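Local coordinates for inorganic pyrophosphatase (Ehrlichia chaffeensis, PDB 3LO0), which probably catalyses the magnesium-dependent hydrolysis of inorganic pyrophosphate to two phosphate ions, working as a homohexamer, at residues N38-I43 / F79-C84. Numbering follows the deposited sequence.
Sequences NVIIEI and FIPHTC
I40 and F79 exchange two backbone hydrogen bonds, the signature of an antiparallel hydrogen-bonded pair: I40 N donates to F79 O at 2.9 Å, and F79 N returns a bond to I40 O at 3.0 Å. F79 O also receives a CA-H...O contact from V39 CA. Segment 79-84 does not extend the pairing to N38 and P81: lacking an N-H, P81 cannot donate to N38 O, which instead meets P81 CD at 3.3 Å and is buried without a hydrogen-bond partner. A type II turn from I80 to T83 follows, braced by T83 OG1 bonding to I80 O at 2.6 Å. The pairing joins strands 37-41 and 76-79 in the mixed sheet of the pyrophosphatase fold, and at its other end E42 and I43 both face Y77, a predicted substrate-binding residue, in a classic beta bulge. On the sheet face shared by I40 and F79, the two side chains run side by side. With CG set between its backbone N and carbonyl carbon (chi1 65°), the F79 ring lies beneath I40 CB, a CH-pi contact 4.1 Å from the centroid. I40 CG2 reaches CE1 of the same ring at 3.8 Å, while I40 CD1 touches both CZ and P81 CG. E42 comes to the ring edge, its CD 3.6 Å from F79 CD1 and its carboxylate turned 71° from the ring plane; E42 OE2 is held by the backbone N of F54.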
# COMPACT_ATOMS: atom_id res chain seq x y z
N ASN A 38 -11.24 -25.74 4.84
CA ASN A 38 -10.24 -24.84 5.33
C ASN A 38 -9.22 -24.63 4.23
O ASN A 38 -8.71 -25.58 3.63
CB ASN A 38 -9.55 -25.36 6.56
CG ASN A 38 -10.46 -25.43 7.75
OD1 ASN A 38 -11.32 -24.58 7.95
ND2 ASN A 38 -10.25 -26.47 8.58
N VAL A 39 -8.89 -23.37 3.98
CA VAL A 39 -7.85 -23.09 3.02
C VAL A 39 -6.73 -22.28 3.68
O VAL A 39 -6.98 -21.24 4.31
CB VAL A 39 -8.43 -22.30 1.82
CG1 VAL A 39 -7.33 -22.09 0.76
CG2 VAL A 39 -9.68 -23.01 1.26
N ILE A 40 -5.50 -22.77 3.56
CA ILE A 40 -4.33 -22.03 4.03
C ILE A 40 -3.88 -21.18 2.89
O ILE A 40 -3.54 -21.70 1.83
CB ILE A 40 -3.17 -22.94 4.46
CG1 ILE A 40 -3.58 -23.66 5.74
CG2 ILE A 40 -1.90 -22.07 4.70
CD1 ILE A 40 -2.49 -24.50 6.38
N ILE A 41 -3.91 -19.86 3.09
CA ILE A 41 -3.54 -18.92 2.05
C ILE A 41 -2.01 -18.85 1.90
O ILE A 41 -1.27 -18.74 2.91
CB ILE A 41 -4.13 -17.51 2.28
CG1 ILE A 41 -5.67 -17.53 2.29
CG2 ILE A 41 -3.66 -16.55 1.18
CD1 ILE A 41 -6.28 -18.15 1.02
N GLU A 42 -1.56 -18.96 0.67
CA GLU A 42 -0.15 -18.82 0.33
C GLU A 42 0.19 -17.47 -0.27
O GLU A 42 1.25 -16.91 0.04
CB GLU A 42 0.26 -19.90 -0.65
CG GLU A 42 0.34 -21.25 -0.03
CD GLU A 42 0.56 -22.32 -1.06
OE1 GLU A 42 -0.29 -22.41 -1.98
OE2 GLU A 42 1.56 -23.06 -0.93
N ILE A 43 -0.69 -16.99 -1.15
CA ILE A 43 -0.49 -15.74 -1.89
C ILE A 43 -1.78 -14.90 -1.82
O ILE A 43 -2.87 -15.39 -2.16
CB ILE A 43 -0.20 -16.05 -3.39
CG1 ILE A 43 1.05 -16.94 -3.50
CG2 ILE A 43 -0.06 -14.77 -4.20
CD1 ILE A 43 1.32 -17.49 -4.84
N PHE A 79 -4.03 -23.65 -0.41
CA PHE A 79 -4.26 -25.10 -0.50
C PHE A 79 -5.10 -25.64 0.64
O PHE A 79 -5.23 -24.99 1.70
CB PHE A 79 -2.90 -25.86 -0.53
CG PHE A 79 -2.09 -25.73 0.75
CD1 PHE A 79 -1.26 -24.65 0.96
CD2 PHE A 79 -2.17 -26.70 1.73
CE1 PHE A 79 -0.51 -24.55 2.11
CE2 PHE A 79 -1.42 -26.60 2.90
CZ PHE A 79 -0.60 -25.54 3.10
N ILE A 80 -5.66 -26.83 0.44
CA ILE A 80 -6.41 -27.48 1.51
C ILE A 80 -5.46 -28.44 2.24
O ILE A 80 -4.94 -29.36 1.64
CB ILE A 80 -7.60 -28.29 1.02
CG1 ILE A 80 -8.42 -27.49 0.01
CG2 ILE A 80 -8.45 -28.85 2.21
CD1 ILE A 80 -9.60 -28.27 -0.57
N PRO A 81 -5.23 -28.18 3.54
CA PRO A 81 -4.28 -28.98 4.30
C PRO A 81 -4.72 -30.43 4.37
O PRO A 81 -5.92 -30.72 4.46
CB PRO A 81 -4.27 -28.33 5.69
CG PRO A 81 -5.39 -27.41 5.75
CD PRO A 81 -5.83 -27.11 4.34
N HIS A 82 -3.75 -31.33 4.23
CA HIS A 82 -4.00 -32.78 4.28
C HIS A 82 -4.85 -33.32 3.15
O HIS A 82 -5.60 -34.26 3.32
CB HIS A 82 -4.53 -33.17 5.66
CG HIS A 82 -3.62 -32.72 6.77
ND1 HIS A 82 -2.27 -33.02 6.78
CD2 HIS A 82 -3.85 -31.97 7.87
CE1 HIS A 82 -1.72 -32.48 7.86
NE2 HIS A 82 -2.66 -31.84 8.53
N THR A 83 -4.68 -32.75 1.98
CA THR A 83 -5.23 -33.33 0.79
C THR A 83 -4.07 -33.80 -0.04
O THR A 83 -2.93 -33.39 0.18
CB THR A 83 -6.12 -32.35 0.01
OG1 THR A 83 -5.41 -31.14 -0.25
CG2 THR A 83 -7.38 -32.07 0.81
N CYS A 84 -4.35 -34.73 -0.93
CA CYS A 84 -3.35 -35.29 -1.81
C CYS A 84 -4.00 -35.56 -3.15
O CYS A 84 -4.73 -36.55 -3.32
CB CYS A 84 -2.78 -36.58 -1.21
SG CYS A 84 -1.37 -37.18 -2.16